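Local atomic coordinates of 4'-phospho-dehydrooxetanocin synthase (Bacillus megaterium, PDB entry 5UL3), a protein that catalyses the oxidative ring contraction of dAMP to an oxetane aldehyde in oxetanocin A biosynthesis, as a cobalamin-dependent radical S-adenosylmethionine enzyme. Residues Ile213-Val218 with Leu234-Lys239; Pro220-Glu225 with Phe320-His325; Ile546-Pro551 with Gly579-Ser584. All blocks are in the same frame, centred on the assembly; numbering follows the deposited sequence.

Contact 1: residues Ile213-Val218 with Leu234-Lys239; sequences ITVGNV and LLICDK
Leu235 O takes two donors from the neighbouring strand, Val215 N at 3.1 Å and the hydroxyl Thr214 OG1 at 2.9 Å from Leu235 O. The amide arrives nearly along the C=O axis, whereas the hydroxyl stands 48° above the carbonyl plane, so one oxygen serves both. Threonine fits because its OG1 is turned anti to the backbone N (chi1 180°), which brings it over the partner carbonyl. Two further backbone bonds, Leu235 N to Ile213 O and Cys237 N to Val215 O, complete the parallel pairing.

The tight packing is apolar and lies on the face of Val215 and Ile236. Val215 CG2 sits 3.7 Å from Ile236 CG1 and 3.8 Å from Leu234 CD2. Leu234 CD1 lies 3.6 Å from Ile213 CG2, the two side chains crossing at about a right angle. Helix 224-230 covers Ile236 through Phe227 and Phe228. Past the strand ends the two chains part: the CA atoms of Asn217 and Lys239 are 7.1 Å apart, no hydrogen bond joins the segments there, and Asp238 and Lys239 are partly exposed.

These are adjacent parallel strands of the cobalamin-binding Rossmann fold, joined by a beta-alpha-beta crossover. Cobalamin touches Thr214, Gly216, Asn217 and Cys237. The proton of the Thr214 hydroxyl is given to a strand carbonyl and Gly216 has no side chain, which probably lets cobalamin lie close to this strand end.

Contact 2: residues Pro220-Glu225 with Phe320-His325; sequences PSFSPE and FCPRDH. With SF4 (iron/sulfur cluster), chain B; EDO (1,2-ethanediol), chain C.
Ser221 OG, which lies 3.9 Å from His325 ND1 without bonding to it, is gripped by several groups. Serine suits the place because its hydroxyl can donate to Asp238 O, an acceptor that also takes His325 ND1, while accepting from O1 of an ethanediol 2.8 Å from Ser221 OG. The diol, probably from the crystallisation liquor, adds only weak bonds through its O2. His325 NE2 makes a weak hydrogen bond to cobalamin.

The apolar half belongs to Phe222. Pro322 CG meets the rim of the ring in its plane, 3.9 Å from Phe222 CE2, and the two side chains cross at about a right angle. His325 CB lies 3.8 Å from Phe222 CE1. A helix of the cobalamin-binding Rossmann domain thus packs on the cluster-binding loop of the radical SAM domain, where Cys313, Cys318 and Cys321 form a C-X4-C-X2-C pattern. Cys321 SG, anti to its backbone N (chi1 -174°), binds the iron FE3 of the [4Fe-4S] cluster at 2.2 Å. Pro322 is itself a cobalamin-binding residue. Arg323, bent at chi2 and chi3, carries NH2 to 3.9 Å from the iron FE3, and its NH1 forms a salt bridge with Glu363.

Contact 3: residues Ile546-Pro551 with Gly579-Ser584; sequences ILMNTP and GRYATS
With CG1 set beside its backbone N (chi1 -55°) and the chain running straight on (chi2 179°), Ile546 carries CD1 to Thr583, 3.5 Å from Thr583 OG1, and crosses that side chain at about a right angle. Leu547 points away at first, yet its CD2 branch returns to 3.6 Å from Arg580 CB. Met548 lies alongside the glycine backbone, with CG 3.4 Å from Gly579 O, a close fit against a residue that has no side chain.

Two backbone bonds join the segments. Tyr581 N meets Ile546 O almost head-on at 2.8 Å, and Met548 N donates a straight bond to Gly579 O at 2.9 Å, tilted from the carbonyl plane. The Tyr581 ring turns an edge to Ile546 O and Leu547 O. Its hydroxyl lies 2.6 Å from a water that Asn549 N also reaches, while a second water links Ile546 N with Tyr581 O. Arg580 leads away to a salt bridge with Glu545, a residue that binds S-adenosylmethionine.

Asn549 takes readily to the positive phi (67°) of the type II beta turn, and Thr550 OG1 bonds back across it to Leu547 O at 2.8 Å and also caps the following helix. Gly579, at positive phi, takes the first place of a G1 beta bulge with Arg580. Leu547 touches cobalamin beside Pro322, so this short, weakly bonded antiparallel strand pair borders the cofactor pocket.

In the fold
From the N terminus, contact 1 comes first: it closes the mostly helical connection between strands 212-216 and 235-237 of the Rossmann domain. The first segment of contact 2 lies inside that connection, and its partner follows after 94 intervening residues, so contacts 1 and 2 cross, and the cobalamin domain is tied to the cluster loop of the radical SAM domain. Ile236 of contact 1 packs on Pro224 of contact 2. Contact 3 follows in series, closing a 27-residue excursion that includes helix 551-563. Met548 packs against Phe222 and Pro322 and so joins contact 3 to contact 2; contacts 1 and 3 do not touch, with nearest atoms about 7 Å apart.

Contact 1: residues Ile213-Val218 with Leu234-Lys239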
loop_
_atom_site.group_PDB
_atom_site.type_symbol
_atom_site.label_atom_id
_atom_site.label_comp_id
_atom_site.label_asym_id
_atom_site.label_seq_id
_atom_site.Cartn_x
_atom_site.Cartn_y
_atom_site.Cartn_z
ATOM N N ILE A 213 -11.235 -4.178 23.614
ATOM C CA ILE A 213 -11.482 -4.163 22.175
ATOM C C ILE A 213 -10.942 -2.856 21.612
ATOM O O ILE A 213 -11.248 -1.777 22.136
ATOM C CB ILE A 213 -12.979 -4.301 21.854
ATOM C CG1 ILE A 213 -13.582 -5.483 22.616
ATOM C CG2 ILE A 213 -13.185 -4.488 20.361
ATOM C CD1 ILE A 213 -12.958 -6.813 22.257
ATOM N N THR A 214 -10.157 -2.946 20.542
ATOM C CA THR A 214 -9.657 -1.747 19.881
ATOM C C THR A 214 -9.751 -1.927 18.368
ATOM O O THR A 214 -9.728 -3.048 17.857
ATOM C CB THR A 214 -8.211 -1.418 20.341
ATOM O OG1 THR A 214 -7.738 -0.237 19.674
ATOM C CG2 THR A 214 -7.240 -2.561 20.073
ATOM N N VAL A 215 -9.900 -0.815 17.643
ATOM C CA VAL A 215 -9.834 -0.851 16.187
ATOM C C VAL A 215 -8.807 0.189 15.770
ATOM O O VAL A 215 -8.600 1.189 16.464
ATOM C CB VAL A 215 -11.182 -0.580 15.480
ATOM C CG1 VAL A 215 -12.179 -1.764 15.684
ATOM C CG2 VAL A 215 -11.778 0.744 15.943
ATOM N N GLY A 216 -8.158 -0.057 14.636
ATOM C CA GLY A 216 -7.165 0.878 14.129
ATOM C C GLY A 216 -7.232 0.980 12.622
ATOM O O GLY A 216 -8.148 0.427 11.997
ATOM N N ASN A 217 -6.225 1.638 12.042
ATOM C CA ASN A 217 -6.167 2.018 10.633
ATOM C C ASN A 217 -7.100 3.198 10.348
ATOM O O ASN A 217 -7.756 3.739 11.249
ATOM C CB ASN A 217 -6.466 0.843 9.696
ATOM C CG ASN A 217 -5.612 0.869 8.427
ATOM O OD1 ASN A 217 -5.156 1.934 7.988
ATOM N ND2 ASN A 217 -5.393 -0.305 7.837
ATOM N N VAL A 218 -7.135 3.620 9.086
ATOM C CA VAL A 218 -7.537 4.992 8.769
ATOM C C VAL A 218 -9.047 5.228 8.916
ATOM O O VAL A 218 -9.469 6.347 9.236
ATOM C CB VAL A 218 -7.053 5.349 7.352
ATOM C CG1 VAL A 218 -7.755 4.491 6.318
ATOM C CG2 VAL A 218 -7.235 6.852 7.090
ATOM N N LEU A 234 -15.520 1.171 23.021
ATOM C CA LEU A 234 -14.464 0.867 22.063
ATOM C C LEU A 234 -13.326 1.881 22.174
ATOM O O LEU A 234 -13.544 3.068 22.431
ATOM C CB LEU A 234 -15.040 0.873 20.645
ATOM C CG LEU A 234 -14.157 0.445 19.472
ATOM C CD1 LEU A 234 -13.777 -1.023 19.627
ATOM C CD2 LEU A 234 -14.884 0.667 18.154
ATOM N N LEU A 235 -12.100 1.404 21.977
ATOM C CA LEU A 235 -10.922 2.266 21.957
ATOM C C LEU A 235 -10.389 2.327 20.536
ATOM O O LEU A 235 -10.142 1.287 19.924
ATOM C CB LEU A 235 -9.844 1.741 22.903
ATOM C CG LEU A 235 -10.268 1.491 24.352
ATOM C CD1 LEU A 235 -9.096 0.971 25.154
ATOM C CD2 LEU A 235 -10.853 2.745 24.987
ATOM N N ILE A 236 -10.207 3.532 20.002
ATOM C CA ILE A 236 -9.771 3.694 18.617
ATOM C C ILE A 236 -8.313 4.133 18.608
ATOM O O ILE A 236 -7.951 5.113 19.264
ATOM C CB ILE A 236 -10.667 4.694 17.858
ATOM C CG1 ILE A 236 -12.036 4.056 17.599
ATOM C CG2 ILE A 236 -10.023 5.104 16.528
ATOM C CD1 ILE A 236 -13.037 4.998 16.977
ATOM N N CYS A 237 -7.477 3.401 17.870
ATOM C CA CYS A 237 -6.083 3.782 17.684
ATOM C C CYS A 237 -6.017 4.796 16.547
ATOM O O CYS A 237 -6.340 4.466 15.397
ATOM C CB CYS A 237 -5.219 2.560 17.359
ATOM S SG CYS A 237 -3.483 2.977 17.004
ATOM N N ASP A 238 -5.609 6.025 16.879
ATOM C CA ASP A 238 -5.687 7.144 15.940
ATOM C C ASP A 238 -4.586 7.113 14.890
ATOM O O ASP A 238 -4.814 7.537 13.752
ATOM C CB ASP A 238 -5.613 8.472 16.701
ATOM C CG ASP A 238 -6.875 8.758 17.507
ATOM O OD1 ASP A 238 -7.947 8.244 17.133
ATOM O OD2 ASP A 238 -6.786 9.512 18.501
ATOM N N LYS A 239 -3.394 6.641 15.246
ATOM C CA LYS A 239 -2.264 6.687 14.323
ATOM C C LYS A 239 -1.515 5.354 14.337
ATOM O O LYS A 239 -2.094 4.314 14.003
ATOM C CB LYS A 239 -1.339 7.858 14.684
ATOM C CG LYS A 239 -2.035 9.220 14.430
ATOM C CD LYS A 239 -1.508 10.307 15.329
ATOM C CE LYS A 239 -2.348 11.587 15.127
ATOM N NZ LYS A 239 -1.792 12.725 15.905
#

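Contact 2: residues Pro220-Glu225 with Phe320-His325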
loop_
_atom_site.group_PDB
_atom_site.type_symbol
_atom_site.label_atom_id
_atom_site.label_comp_id
_atom_site.label_asym_id
_atom_site.label_seq_id
_atom_site.Cartn_x
_atom_site.Cartn_y
_atom_site.Cartn_z
ATOM N N PRO A 220 -11.586 4.084 11.168
ATOM C CA PRO A 220 -12.038 4.583 12.485
ATOM C C PRO A 220 -11.278 5.803 12.969
ATOM O O PRO A 220 -11.841 6.617 13.718
ATOM C CB PRO A 220 -11.819 3.382 13.423
ATOM C CG PRO A 220 -10.783 2.565 12.752
ATOM C CD PRO A 220 -11.005 2.731 11.272
ATOM N N SER A 221 -10.005 5.950 12.590
ATOM C CA SER A 221 -9.256 7.152 12.947
ATOM C C SER A 221 -9.936 8.404 12.411
ATOM O O SER A 221 -10.018 9.430 13.101
ATOM C CB SER A 221 -7.834 7.064 12.396
ATOM O OG SER A 221 -7.073 8.210 12.763
ATOM N N PHE A 222 -10.411 8.348 11.175
ATOM C CA PHE A 222 -10.999 9.535 10.561
ATOM C C PHE A 222 -12.437 9.768 11.010
ATOM O O PHE A 222 -12.877 10.923 11.098
ATOM C CB PHE A 222 -10.921 9.427 9.034
ATOM C CG PHE A 222 -9.591 9.865 8.455
ATOM C CD1 PHE A 222 -8.483 10.034 9.271
ATOM C CD2 PHE A 222 -9.453 10.099 7.095
ATOM C CE1 PHE A 222 -7.258 10.426 8.741
ATOM C CE2 PHE A 222 -8.233 10.491 6.561
ATOM C CZ PHE A 222 -7.142 10.653 7.380
ATOM N N SER A 223 -13.174 8.708 11.324
ATOM C CA SER A 223 -14.595 8.813 11.651
ATOM C C SER A 223 -14.909 8.047 12.934
ATOM O O SER A 223 -15.634 7.046 12.911
ATOM C CB SER A 223 -15.438 8.304 10.485
ATOM O OG SER A 223 -15.107 8.968 9.276
ATOM N N PRO A 224 -14.397 8.504 14.078
ATOM C CA PRO A 224 -14.611 7.743 15.319
ATOM C C PRO A 224 -16.040 7.800 15.845
ATOM O O PRO A 224 -16.491 6.832 16.473
ATOM C CB PRO A 224 -13.627 8.393 16.301
ATOM C CG PRO A 224 -13.459 9.772 15.798
ATOM C CD PRO A 224 -13.533 9.674 14.295
ATOM N N GLU A 225 -16.765 8.893 15.592
ATOM C CA GLU A 225 -18.084 9.078 16.193
ATOM C C GLU A 225 -19.058 7.979 15.777
ATOM O O GLU A 225 -19.887 7.539 16.583
ATOM C CB GLU A 225 -18.634 10.458 15.826
ATOM C CG GLU A 225 -18.777 10.715 14.326
ATOM C CD GLU A 225 -17.444 10.943 13.622
ATOM O OE1 GLU A 225 -16.473 11.355 14.287
ATOM O OE2 GLU A 225 -17.368 10.703 12.401
ATOM N N PHE A 320 -4.715 16.877 -1.908
ATOM C CA PHE A 320 -5.642 15.758 -1.905
ATOM C C PHE A 320 -5.201 14.617 -0.986
ATOM O O PHE A 320 -5.907 13.612 -0.882
ATOM C CB PHE A 320 -5.794 15.216 -3.337
ATOM C CG PHE A 320 -4.481 14.804 -3.948
ATOM C CD1 PHE A 320 -3.950 13.537 -3.712
ATOM C CD2 PHE A 320 -3.739 15.706 -4.711
ATOM C CE1 PHE A 320 -2.727 13.160 -4.237
ATOM C CE2 PHE A 320 -2.518 15.346 -5.237
ATOM C CZ PHE A 320 -2.000 14.064 -5.002
ATOM N N CYS A 321 -4.055 14.738 -0.332
ATOM C CA CYS A 321 -3.477 13.640 0.440
ATOM C C CYS A 321 -3.544 13.967 1.930
ATOM O O CYS A 321 -2.732 14.760 2.427
ATOM C CB CYS A 321 -2.025 13.425 -0.009
ATOM S SG CYS A 321 -1.159 11.979 0.723
ATOM N N PRO A 322 -4.494 13.413 2.692
ATOM C CA PRO A 322 -4.572 13.777 4.119
ATOM C C PRO A 322 -3.379 13.213 4.876
ATOM O O PRO A 322 -2.952 12.083 4.627
ATOM C CB PRO A 322 -5.885 13.137 4.584
ATOM C CG PRO A 322 -6.063 11.944 3.671
ATOM C CD PRO A 322 -5.456 12.362 2.324
ATOM N N ARG A 323 -2.819 14.017 5.789
ATOM C CA ARG A 323 -1.618 13.612 6.505
ATOM C C ARG A 323 -1.868 13.222 7.963
ATOM O O ARG A 323 -0.919 12.856 8.658
ATOM C CB ARG A 323 -0.558 14.726 6.421
ATOM C CG ARG A 323 -0.212 15.137 4.964
ATOM C CD ARG A 323 0.112 13.901 4.072
ATOM N NE ARG A 323 1.164 13.059 4.658
ATOM C CZ ARG A 323 1.329 11.770 4.350
ATOM N NH1 ARG A 323 2.303 11.060 4.929
ATOM N NH2 ARG A 323 0.499 11.184 3.483
ATOM N N ASP A 324 -3.122 13.250 8.434
ATOM C CA ASP A 324 -3.375 13.131 9.871
ATOM C C ASP A 324 -3.104 11.725 10.388
ATOM O O ASP A 324 -2.763 11.554 11.561
ATOM C CB ASP A 324 -4.816 13.521 10.192
ATOM C CG ASP A 324 -5.081 14.980 9.912
ATOM O OD1 ASP A 324 -5.298 15.315 8.731
ATOM O OD2 ASP A 324 -5.018 15.782 10.864
ATOM N N HIS A 325 -3.240 10.720 9.532
ATOM C CA HIS A 325 -3.028 9.333 9.939
ATOM C C HIS A 325 -1.593 8.876 9.674
ATOM O O HIS A 325 -0.993 8.185 10.512
ATOM C CB HIS A 325 -4.049 8.446 9.210
ATOM C CG HIS A 325 -3.959 6.977 9.546
ATOM N ND1 HIS A 325 -4.207 6.476 10.809
ATOM C CD2 HIS A 325 -3.662 5.908 8.770
ATOM C CE1 HIS A 325 -4.050 5.162 10.796
ATOM N NE2 HIS A 325 -3.736 4.791 9.569
HETATM FE FE1 SF4 B . 1.996 14.125 -1.834
HETATM FE FE2 SF4 B . 2.736 11.533 -2.160
HETATM FE FE3 SF4 B . 0.859 12.276 -0.234
HETATM FE FE4 SF4 B . 3.493 12.916 0.120
HETATM S S1 SF4 B . 2.592 10.794 0.043
HETATM S S2 SF4 B . 1.699 14.315 0.449
HETATM S S3 SF4 B . 4.103 13.380 -2.050
HETATM S S4 SF4 B . 0.661 12.424 -2.530
HETATM C C1 EDO C . -5.714 11.096 13.393
HETATM O O1 EDO C . -6.599 10.957 12.261
HETATM C C2 EDO C . -6.492 11.576 14.620
HETATM O O2 EDO C . -7.622 10.737 14.889
#

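Contact 3: residues Ile546-Pro551 with Gly579-Ser584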
loop_
_atom_site.group_PDB
_atom_site.type_symbol
_atom_site.label_atom_id
_atom_site.label_comp_id
_atom_site.label_asym_id
_atom_site.label_seq_id
_atom_site.Cartn_x
_atom_site.Cartn_y
_atom_site.Cartn_z
ATOM N N ILE A 546 -12.316 13.386 -2.992
ATOM C CA ILE A 546 -11.882 14.312 -1.957
ATOM C C ILE A 546 -11.988 13.604 -0.616
ATOM O O ILE A 546 -13.093 13.330 -0.131
ATOM C CB ILE A 546 -12.707 15.603 -1.989
ATOM C CG1 ILE A 546 -12.646 16.208 -3.394
ATOM C CG2 ILE A 546 -12.190 16.582 -0.957
ATOM C CD1 ILE A 546 -13.454 17.482 -3.562
ATOM N N LEU A 547 -10.841 13.294 -0.017
ATOM C CA LEU A 547 -10.866 12.577 1.245
ATOM C C LEU A 547 -11.077 13.547 2.398
ATOM O O LEU A 547 -10.895 14.763 2.266
ATOM C CB LEU A 547 -9.568 11.787 1.452
ATOM C CG LEU A 547 -9.230 10.654 0.479
ATOM C CD1 LEU A 547 -7.969 9.944 0.931
ATOM C CD2 LEU A 547 -10.378 9.665 0.335
ATOM N N MET A 548 -11.464 12.989 3.546
ATOM C CA MET A 548 -11.562 13.781 4.763
ATOM C C MET A 548 -10.191 14.325 5.146
ATOM O O MET A 548 -9.150 13.744 4.816
ATOM C CB MET A 548 -12.128 12.934 5.916
ATOM C CG MET A 548 -13.517 12.358 5.662
ATOM S SD MET A 548 -14.032 11.199 6.965
ATOM C CE MET A 548 -13.940 12.264 8.406
ATOM N N ASN A 549 -10.196 15.468 5.831
ATOM C CA ASN A 549 -9.003 16.059 6.435
ATOM C C ASN A 549 -7.982 16.534 5.409
ATOM O O ASN A 549 -6.790 16.637 5.725
ATOM C CB ASN A 549 -8.332 15.088 7.416
ATOM C CG ASN A 549 -9.211 14.772 8.604
ATOM O OD1 ASN A 549 -9.899 15.650 9.128
ATOM N ND2 ASN A 549 -9.207 13.516 9.026
ATOM N N THR A 550 -8.421 16.842 4.175
ATOM C CA THR A 550 -7.505 17.316 3.155
ATOM C C THR A 550 -7.587 18.830 3.000
ATOM O O THR A 550 -8.665 19.416 3.124
ATOM C CB THR A 550 -7.832 16.689 1.799
ATOM O OG1 THR A 550 -9.218 16.916 1.490
ATOM C CG2 THR A 550 -7.511 15.192 1.809
ATOM N N PRO A 551 -6.455 19.462 2.678
ATOM C CA PRO A 551 -6.505 20.860 2.227
ATOM C C PRO A 551 -7.485 21.080 1.095
ATOM O O PRO A 551 -8.148 22.124 1.052
ATOM C CB PRO A 551 -5.055 21.126 1.785
ATOM C CG PRO A 551 -4.238 20.221 2.627
ATOM C CD PRO A 551 -5.075 18.957 2.735
ATOM N N GLY A 579 -14.292 7.262 3.920
ATOM C CA GLY A 579 -13.439 8.347 4.380
ATOM C C GLY A 579 -13.367 9.530 3.441
ATOM O O GLY A 579 -12.317 10.188 3.361
ATOM N N ARG A 580 -14.453 9.827 2.728
ATOM C CA ARG A 580 -14.380 10.837 1.681
ATOM C C ARG A 580 -15.721 11.531 1.509
ATOM O O ARG A 580 -16.775 11.008 1.876
ATOM C CB ARG A 580 -13.945 10.236 0.341
ATOM C CG ARG A 580 -14.999 9.377 -0.344
ATOM C CD ARG A 580 -14.380 8.638 -1.530
ATOM N NE ARG A 580 -15.327 7.753 -2.206
ATOM C CZ ARG A 580 -14.969 6.750 -3.004
ATOM N NH1 ARG A 580 -13.684 6.498 -3.222
ATOM N NH2 ARG A 580 -15.895 5.997 -3.580
ATOM N N TYR A 581 -15.653 12.717 0.927
ATOM C CA TYR A 581 -16.825 13.504 0.589
ATOM C C TYR A 581 -17.292 13.152 -0.814
ATOM O O TYR A 581 -16.514 12.684 -1.650
ATOM C CB TYR A 581 -16.512 14.999 0.651
ATOM C CG TYR A 581 -16.106 15.529 2.001
ATOM C CD1 TYR A 581 -17.063 15.893 2.944
ATOM C CD2 TYR A 581 -14.764 15.701 2.331
ATOM C CE1 TYR A 581 -16.702 16.395 4.178
ATOM C CE2 TYR A 581 -14.392 16.204 3.570
ATOM C CZ TYR A 581 -15.368 16.553 4.487
ATOM O OH TYR A 581 -15.009 17.058 5.718
ATOM N N ALA A 582 -18.580 13.369 -1.059
ATOM C CA ALA A 582 -19.142 13.347 -2.402
ATOM C C ALA A 582 -19.363 14.799 -2.812
ATOM O O ALA A 582 -20.092 15.529 -2.136
ATOM C CB ALA A 582 -20.440 12.544 -2.438
ATOM N N THR A 583 -18.702 15.224 -3.890
ATOM C CA THR A 583 -18.549 16.639 -4.214
ATOM C C THR A 583 -18.881 16.900 -5.676
ATOM O O THR A 583 -18.404 16.181 -6.563
ATOM C CB THR A 583 -17.113 17.113 -3.935
ATOM O OG1 THR A 583 -16.682 16.634 -2.650
ATOM C CG2 THR A 583 -17.018 18.647 -3.974
ATOM N N SER A 584 -19.681 17.936 -5.925
ATOM C CA SER A 584 -19.998 18.363 -7.280
ATOM C C SER A 584 -18.951 19.353 -7.783
ATOM O O SER A 584 -18.152 19.897 -7.019
ATOM C CB SER A 584 -21.393 18.990 -7.339
ATOM O OG SER A 584 -22.396 18.071 -6.941
HETATM O O HOH W 1 -15.265 13.670 -3.747
HETATM O O HOH W 2 -12.653 16.495 6.788
#